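PDB 1WZZ: probable endoglucanase from Gluconacetobacter xylinus, which hydrolyses internal beta-1,4-glucosidic linkages of cellulose and related beta-glucans, acting on carboxymethyl-cellulose as a family 8 glycoside hydrolase. Local coordinates for residues L141-A146 with V150-G155; Q179-T184 with R188-M193. All blocks are in the same frame, centred on the assembly; numbering follows the deposited sequence.

Interaction 1. Residues L141-A146 with V150-G155; sequences LMTMKA and VVLMPG
Met142 and Met153, both selenomethionines, meet at the open end of the short antiparallel beta hairpin of strands 143-146 and 149-152. The Met153 chain, bent at its last torsion (chi3 -41°), lays its end across that of Met142 at about a right angle, with CE of Met153 3.8 Å from SE of Met142. The Met142 selenium also rests on the backbone of Gly155, SE of Met142 to C of Gly155 3.8 Å, where glycine puts no side chain in the way. Met144 closes the same patch, its SE 3.9 Å from SE of Met153. Further along this face the Val151 methyls fill the hollow beside Met144 and Ala146, with CG1 of Val151 4.0 Å from CB of Ala146. On the other face CG2 of Thr143 touches CD1 of Leu152 at 4.0 Å, while CB of Thr143 meets CG1 of Val150; Val192 of helix 188-202 covers Thr143 and Val150, and Leu152 reaches Thr105 and Leu109 of helix 105-122. Thr143 OG1 turns back to the carbonyl of Leu139. Three backbone hydrogen bonds tie the hairpin, two of them between Met144 and Val151; the third, from Met153 N to Met142 O, is 2.7 Å long and nearly straight, 170° at the hydrogen.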
ATOM      1  N   LEU A 141      12.702 -10.915   7.957  1.00 11.75           N
ATOM      2  CA  LEU A 141      11.751 -11.990   7.684  1.00 11.68           C
ATOM      3  C   LEU A 141      11.052 -11.972   6.352  1.00 13.24           C
ATOM      4  O   LEU A 141      10.481 -12.979   5.937  1.00 15.41           O
ATOM      5  CB  LEU A 141      10.668 -11.986   8.766  1.00 13.70           C
ATOM      6  CG  LEU A 141      11.193 -11.933  10.203  1.00 12.72           C
ATOM      7  CD1 LEU A 141       9.967 -11.987  11.145  1.00 13.93           C
ATOM      8  CD2 LEU A 141      12.156 -13.113  10.450  1.00 13.46           C
HETATM    9  N   MSE A 142      11.090 -10.820   5.678  1.00 12.84           N
HETATM   10  CA  MSE A 142      10.335 -10.731   4.442  1.00 15.39           C
HETATM   11  C   MSE A 142      11.134 -10.359   3.213  1.00 18.38           C
HETATM   12  O   MSE A 142      10.539 -10.053   2.173  1.00 22.63           O
HETATM   13  CB  MSE A 142       9.189  -9.720   4.609  1.00 14.43           C
HETATM   14  CG  MSE A 142       8.219 -10.059   5.741  1.00 14.30           C
HETATM   15 SE   MSE A 142       7.301 -11.777   5.314  1.00 22.33          SE
HETATM   16  CE  MSE A 142       7.062 -12.461   7.115  1.00 16.90           C
ATOM     17  N   THR A 143      12.456 -10.337   3.303  1.00 19.00           N
ATOM     18  CA  THR A 143      13.233 -10.026   2.090  1.00 22.56           C
ATOM     19  C   THR A 143      14.158 -11.191   1.872  1.00 27.16           C
ATOM     20  O   THR A 143      14.771 -11.698   2.829  1.00 27.32           O
ATOM     21  CB  THR A 143      14.048  -8.675   2.164  1.00 21.50           C
ATOM     22  OG1 THR A 143      15.106  -8.762   3.125  1.00 24.42           O
ATOM     23  CG2 THR A 143      13.134  -7.535   2.548  1.00 22.34           C
HETATM   24  N   MSE A 144      14.234 -11.633   0.621  1.00 26.45           N
HETATM   25  CA  MSE A 144      15.057 -12.776   0.262  1.00 29.27           C
HETATM   26  C   MSE A 144      15.360 -12.787  -1.239  1.00 28.26           C
HETATM   27  O   MSE A 144      14.905 -11.931  -1.984  1.00 22.80           O
HETATM   28  CB  MSE A 144      14.323 -14.052   0.585  1.00 35.61           C
HETATM   29  CG  MSE A 144      13.208 -14.310  -0.378  1.00 41.14           C
HETATM   30 SE   MSE A 144      12.473 -16.063  -0.094  1.00 63.05          SE
HETATM   31  CE  MSE A 144      14.056 -17.141  -0.239  1.00 42.76           C
ATOM     32  N   LYS A 145      16.065 -13.825  -1.672  1.00 29.10           N
ATOM     33  CA  LYS A 145      16.492 -13.954  -3.066  1.00 26.02           C
ATOM     34  C   LYS A 145      15.574 -14.672  -4.022  1.00 27.54           C
ATOM     35  O   LYS A 145      14.937 -15.673  -3.695  1.00 28.51           O
ATOM     36  CB  LYS A 145      17.885 -14.601  -3.079  1.00 30.97           C
ATOM     37  CG  LYS A 145      18.864 -13.839  -2.209  1.00 30.66           C
ATOM     38  CD  LYS A 145      20.131 -14.645  -1.891  1.00 40.28           C
ATOM     39  CE  LYS A 145      20.912 -15.004  -3.147  1.00 41.90           C
ATOM     40  NZ  LYS A 145      22.220 -15.651  -2.801  1.00 46.37           N
ATOM     41  N   ALA A 146      15.495 -14.136  -5.233  1.00 22.04           N
ATOM     42  CA  ALA A 146      14.689 -14.713  -6.285  1.00 24.25           C
ATOM     43  C   ALA A 146      15.415 -14.305  -7.565  1.00 25.04           C
ATOM     44  O   ALA A 146      15.487 -13.112  -7.887  1.00 22.81           O
ATOM     45  CB  ALA A 146      13.283 -14.131  -6.262  1.00 27.44           C
ATOM     46  N   VAL A 150      16.727  -9.231  -4.808  1.00 16.31           N
ATOM     47  CA  VAL A 150      16.396  -9.426  -3.382  1.00 16.12           C
ATOM     48  C   VAL A 150      14.988  -8.824  -3.399  1.00 15.86           C
ATOM     49  O   VAL A 150      14.810  -7.637  -3.725  1.00 18.58           O
ATOM     50  CB  VAL A 150      17.270  -8.646  -2.444  1.00 18.40           C
ATOM     51  CG1 VAL A 150      16.729  -8.783  -0.992  1.00 20.54           C
ATOM     52  CG2 VAL A 150      18.683  -9.251  -2.461  1.00 23.79           C
ATOM     53  N   VAL A 151      13.998  -9.644  -3.087  1.00 15.39           N
ATOM     54  CA  VAL A 151      12.609  -9.193  -3.150  1.00 13.41           C
ATOM     55  C   VAL A 151      11.935  -9.094  -1.805  1.00 17.08           C
ATOM     56  O   VAL A 151      12.401  -9.682  -0.839  1.00 15.52           O
ATOM     57  CB  VAL A 151      11.795 -10.148  -4.014  1.00 15.48           C
ATOM     58  CG1 VAL A 151      12.521 -10.287  -5.401  1.00 14.40           C
ATOM     59  CG2 VAL A 151      11.702 -11.548  -3.341  1.00 17.68           C
ATOM     60  N   LEU A 152      10.816  -8.363  -1.784  1.00 14.49           N
ATOM     61  CA  LEU A 152      10.002  -8.183  -0.588  1.00 14.79           C
ATOM     62  C   LEU A 152       8.806  -9.151  -0.716  1.00 15.48           C
ATOM     63  O   LEU A 152       7.985  -9.007  -1.617  1.00 15.33           O
ATOM     64  CB  LEU A 152       9.515  -6.735  -0.563  1.00 17.53           C
ATOM     65  CG  LEU A 152       8.644  -6.247   0.583  1.00 19.83           C
ATOM     66  CD1 LEU A 152       9.477  -6.144   1.880  1.00 20.24           C
ATOM     67  CD2 LEU A 152       8.088  -4.855   0.192  1.00 20.47           C
HETATM   68  N   MSE A 153       8.696 -10.140   0.182  1.00 15.10           N
HETATM   69  CA  MSE A 153       7.602 -11.121   0.136  1.00 15.21           C
HETATM   70  C   MSE A 153       6.296 -10.489   0.650  1.00 13.26           C
HETATM   71  O   MSE A 153       6.332  -9.648   1.544  1.00 14.64           O
HETATM   72  CB  MSE A 153       7.920 -12.366   1.013  1.00 19.80           C
HETATM   73  CG  MSE A 153       9.131 -13.163   0.588  1.00 21.62           C
HETATM   74 SE   MSE A 153       8.930 -15.025   1.215  1.00 35.18          SE
HETATM   75  CE  MSE A 153       8.191 -14.703   3.014  1.00 20.29           C
ATOM     76  N   PRO A 154       5.145 -10.912   0.115  1.00 12.19           N
ATOM     77  CA  PRO A 154       3.841 -10.354   0.542  1.00 14.35           C
ATOM     78  C   PRO A 154       3.335 -10.824   1.911  1.00 11.17           C
ATOM     79  O   PRO A 154       2.466 -10.199   2.501  1.00 12.70           O
ATOM     80  CB  PRO A 154       2.872 -10.788  -0.566  1.00 15.64           C
ATOM     81  CG  PRO A 154       3.720 -11.302  -1.695  1.00 15.54           C
ATOM     82  CD  PRO A 154       5.005 -11.783  -1.071  1.00 14.81           C
ATOM     83  N   GLY A 155       3.878 -11.938   2.385  1.00 13.16           N
ATOM     84  CA  GLY A 155       3.465 -12.493   3.665  1.00 12.81           C
ATOM     85  C   GLY A 155       4.347 -13.691   3.981  1.00 14.02           C
ATOM     86  O   GLY A 155       5.026 -14.204   3.101  1.00 14.90           O
TER

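Interaction 2. Residues Q179-T184 with R188-M193; sequences QAFDLT and RWRQVM
Trp189 reaches across from helix 188-202 to Ala180, Phe181 and Thr184 of helix 174-184. CB of Trp189 meets CB of Phe181 at 4.1 Å. From there CG stands anti to the carbonyl carbon (chi1 -79°), which carries the indole over to the neighbouring helix. CD1 of Trp189 comes within 3.5 Å of Thr184 OG1, which lies at the ring edge near its plane, and the backbone N of Phe181 sits over one face. NE1 has Thr184 OG1 at the ring edge and the Ala180 methyl over the face. CE2 of Trp189 lies 3.4 Å from Ala180 CB. This CB stands 3.6 Å from the centroid of the five-membered ring, a CH-pi contact, and CD2 and CZ2 border the same methyl. The two helices are consecutive in the (alpha/alpha)6 barrel of family 8; segments 179-184 and 188-193 run nearly antiparallel, 170° between their directions, with the indole also packed on Leu139 of helix 125-142. Thr184 OG1 donates to Ala180 O (2.7 Å) from the face of the carbonyl opposite to Thr184 N, and accepts from the backbone N of Asp186, just past the helix end. Replacing the indole by an alanine side chain is likely to open a gap between the helices and strip the Ala180 methyl of its aromatic partner. Phe181 has two further partners: Met193 CE rests 3.8 Å from Phe181 CB, and Arg190 NH2 comes obliquely to Phe181 CZ at 4.1 Å, ring and guanidinium planes 72° apart.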
ATOM      1  N   GLN A 179      11.863   5.578   4.576  1.00 12.54           N
ATOM      2  CA  GLN A 179      11.908   5.867   6.000  1.00 12.50           C
ATOM      3  C   GLN A 179      12.670   4.781   6.760  1.00 13.75           C
ATOM      4  O   GLN A 179      13.375   5.079   7.737  1.00 14.93           O
ATOM      5  CB  GLN A 179      10.505   5.978   6.573  1.00 12.60           C
ATOM      6  CG  GLN A 179      10.548   6.381   8.033  1.00 14.05           C
ATOM      7  CD  GLN A 179       9.226   6.808   8.547  1.00 15.92           C
ATOM      8  OE1 GLN A 179       8.980   8.006   8.754  1.00 16.87           O
ATOM      9  NE2 GLN A 179       8.347   5.840   8.771  1.00 15.37           N
ATOM     10  N   ALA A 180      12.522   3.523   6.340  1.00 12.52           N
ATOM     11  CA  ALA A 180      13.216   2.415   7.012  1.00 12.96           C
ATOM     12  C   ALA A 180      14.724   2.657   6.938  1.00 15.41           C
ATOM     13  O   ALA A 180      15.454   2.480   7.920  1.00 16.53           O
ATOM     14  CB  ALA A 180      12.882   1.090   6.320  1.00 15.26           C
ATOM     15  N   PHE A 181      15.202   3.031   5.759  1.00 14.84           N
ATOM     16  CA  PHE A 181      16.642   3.260   5.614  1.00 16.60           C
ATOM     17  C   PHE A 181      17.054   4.467   6.442  1.00 18.75           C
ATOM     18  O   PHE A 181      18.100   4.453   7.100  1.00 21.95           O
ATOM     19  CB  PHE A 181      17.015   3.487   4.146  1.00 19.94           C
ATOM     20  CG  PHE A 181      18.475   3.742   3.954  1.00 22.61           C
ATOM     21  CD1 PHE A 181      19.395   2.710   4.170  1.00 24.29           C
ATOM     22  CD2 PHE A 181      18.938   5.015   3.649  1.00 27.94           C
ATOM     23  CE1 PHE A 181      20.773   2.947   4.089  1.00 27.82           C
ATOM     24  CE2 PHE A 181      20.314   5.270   3.563  1.00 29.93           C
ATOM     25  CZ  PHE A 181      21.233   4.231   3.786  1.00 30.64           C
ATOM     26  N   ASP A 182      16.241   5.513   6.427  1.00 19.76           N
ATOM     27  CA  ASP A 182      16.569   6.703   7.201  1.00 21.74           C
ATOM     28  C   ASP A 182      16.627   6.434   8.709  1.00 22.61           C
ATOM     29  O   ASP A 182      17.449   7.026   9.422  1.00 21.99           O
ATOM     30  CB  ASP A 182      15.549   7.820   6.936  1.00 25.07           C
ATOM     31  CG  ASP A 182      15.730   8.474   5.576  1.00 29.23           C
ATOM     32  OD1 ASP A 182      14.860   9.287   5.201  1.00 34.49           O
ATOM     33  OD2 ASP A 182      16.730   8.193   4.882  1.00 32.77           O
ATOM     34  N   LEU A 183      15.747   5.573   9.212  1.00 18.40           N
ATOM     35  CA  LEU A 183      15.724   5.299  10.654  1.00 21.65           C
ATOM     36  C   LEU A 183      16.652   4.196  11.122  1.00 24.19           C
ATOM     37  O   LEU A 183      17.085   4.204  12.282  1.00 28.23           O
ATOM     38  CB  LEU A 183      14.314   4.942  11.109  1.00 21.08           C
ATOM     39  CG  LEU A 183      13.268   6.042  10.981  1.00 19.64           C
ATOM     40  CD1 LEU A 183      11.961   5.490  11.517  1.00 20.24           C
ATOM     41  CD2 LEU A 183      13.679   7.292  11.757  1.00 21.47           C
ATOM     42  N   THR A 184      16.962   3.247  10.245  1.00 22.67           N
ATOM     43  CA  THR A 184      17.810   2.121  10.638  1.00 23.11           C
ATOM     44  C   THR A 184      19.207   2.118  10.049  1.00 23.75           C
ATOM     45  O   THR A 184      20.102   1.436  10.583  1.00 23.46           O
ATOM     46  CB  THR A 184      17.203   0.759  10.220  1.00 22.48           C
ATOM     47  OG1 THR A 184      17.249   0.641   8.791  1.00 20.36           O
ATOM     48  CG2 THR A 184      15.771   0.626  10.672  1.00 23.83           C
ATOM     49  N   ARG A 188      20.998  -3.111   3.670  1.00 22.20           N
ATOM     50  CA  ARG A 188      20.190  -4.090   2.967  1.00 19.36           C
ATOM     51  C   ARG A 188      18.964  -3.440   2.334  1.00 18.97           C
ATOM     52  O   ARG A 188      18.446  -3.938   1.331  1.00 22.32           O
ATOM     53  CB  ARG A 188      19.774  -5.215   3.929  1.00 20.11           C
ATOM     54  CG  ARG A 188      20.927  -6.154   4.336  1.00 19.08           C
ATOM     55  CD  ARG A 188      20.428  -7.293   5.244  1.00 23.17           C
ATOM     56  NE  ARG A 188      19.996  -6.770   6.540  1.00 22.22           N
ATOM     57  CZ  ARG A 188      19.212  -7.420   7.407  1.00 21.33           C
ATOM     58  NH1 ARG A 188      18.887  -6.833   8.554  1.00 20.77           N
ATOM     59  NH2 ARG A 188      18.730  -8.628   7.123  1.00 19.95           N
ATOM     60  N   TRP A 189      18.511  -2.321   2.886  1.00 16.94           N
ATOM     61  CA  TRP A 189      17.325  -1.663   2.329  1.00 18.83           C
ATOM     62  C   TRP A 189      17.614  -1.111   0.958  1.00 23.70           C
ATOM     63  O   TRP A 189      16.694  -0.950   0.139  1.00 24.11           O
ATOM     64  CB  TRP A 189      16.837  -0.530   3.223  1.00 14.99           C
ATOM     65  CG  TRP A 189      16.045  -0.975   4.420  1.00 15.97           C
ATOM     66  CD1 TRP A 189      16.390  -0.825   5.736  1.00 17.01           C
ATOM     67  CD2 TRP A 189      14.786  -1.665   4.417  1.00 16.04           C
ATOM     68  NE1 TRP A 189      15.428  -1.375   6.544  1.00 17.51           N
ATOM     69  CE2 TRP A 189      14.434  -1.901   5.764  1.00 16.88           C
ATOM     70  CE3 TRP A 189      13.915  -2.112   3.402  1.00 17.04           C
ATOM     71  CZ2 TRP A 189      13.254  -2.559   6.128  1.00 15.61           C
ATOM     72  CZ3 TRP A 189      12.743  -2.766   3.764  1.00 17.97           C
ATOM     73  CH2 TRP A 189      12.420  -2.985   5.122  1.00 17.54           C
ATOM     74  N   ARG A 190      18.885  -0.824   0.695  1.00 24.10           N
ATOM     75  CA  ARG A 190      19.248  -0.280  -0.613  1.00 27.06           C
ATOM     76  C   ARG A 190      18.928  -1.219  -1.757  1.00 23.63           C
ATOM     77  O   ARG A 190      18.257  -0.811  -2.715  1.00 24.02           O
ATOM     78  CB  ARG A 190      20.732   0.091  -0.666  1.00 31.36           C
ATOM     79  CG  ARG A 190      21.148   0.705  -2.003  1.00 37.88           C
ATOM     80  CD  ARG A 190      22.619   1.104  -2.020  1.00 43.10           C
ATOM     81  NE  ARG A 190      22.977   1.894  -0.841  1.00 48.06           N
ATOM     82  CZ  ARG A 190      23.495   1.386   0.277  1.00 50.88           C
ATOM     83  NH1 ARG A 190      23.727   0.077   0.378  1.00 51.54           N
ATOM     84  NH2 ARG A 190      23.775   2.188   1.302  1.00 52.17           N
ATOM     85  N   GLN A 191      19.393  -2.463  -1.692  1.00 20.44           N
ATOM     86  CA  GLN A 191      19.109  -3.351  -2.775  1.00 22.72           C
ATOM     87  C   GLN A 191      17.626  -3.633  -2.839  1.00 19.47           C
ATOM     88  O   GLN A 191      17.116  -3.889  -3.911  1.00 19.14           O
ATOM     89  CB  GLN A 191      19.869  -4.681  -2.697  1.00 24.05           C
ATOM     90  CG  GLN A 191      19.577  -5.484  -3.953  1.00 33.26           C
ATOM     91  CD  GLN A 191      20.516  -6.636  -4.190  1.00 37.79           C
ATOM     92  OE1 GLN A 191      21.374  -6.951  -3.350  1.00 40.80           O
ATOM     93  NE2 GLN A 191      20.356  -7.291  -5.340  1.00 36.75           N
ATOM     94  N   VAL A 192      16.937  -3.637  -1.693  1.00 17.83           N
ATOM     95  CA  VAL A 192      15.498  -3.892  -1.737  1.00 14.91           C
ATOM     96  C   VAL A 192      14.806  -2.826  -2.564  1.00 16.06           C
ATOM     97  O   VAL A 192      13.968  -3.140  -3.424  1.00 14.01           O
ATOM     98  CB  VAL A 192      14.867  -3.922  -0.343  1.00 16.93           C
ATOM     99  CG1 VAL A 192      13.321  -4.034  -0.482  1.00 18.47           C
ATOM    100  CG2 VAL A 192      15.418  -5.145   0.422  1.00 18.47           C
HETATM  101  N   MSE A 193      15.163  -1.572  -2.321  1.00 17.81           N
HETATM  102  CA  MSE A 193      14.543  -0.472  -3.070  1.00 20.07           C
HETATM  103  C   MSE A 193      14.974  -0.483  -4.535  1.00 20.83           C
HETATM  104  O   MSE A 193      14.142  -0.311  -5.417  1.00 16.98           O
HETATM  105  CB  MSE A 193      14.901   0.868  -2.440  1.00 26.37           C
HETATM  106  CG  MSE A 193      14.237   1.112  -1.124  1.00 33.01           C
HETATM  107 SE   MSE A 193      14.783   2.825  -0.395  1.00 49.16          SE
HETATM  108  CE  MSE A 193      16.287   2.252   0.664  1.00 42.74           C
TER

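Overall arrangement
Interactions 1 and 2 follow one another along the chain and meet at helix 188-202, which supplies one half of interaction 2 and packs against the hairpin of interaction 1 through Gln191 and Val192, Val192 CG2 lying 3.9 Å from Thr143 CG2. Both contacts are partly buried, their centres about 14 Å apart. The hairpin contact combines backbone hydrogen bonds with packing of the (seleno)methionine side chains; the helix pair has no hydrogen bond across it and relies on an aromatic-methyl contact, with an arginine at its exposed margin. Interaction 1 lies nearer Asp106, the predicted nucleophile: the Leu152 side chain is about 7 Å from its side chain, that of Trp189 about 12 Å.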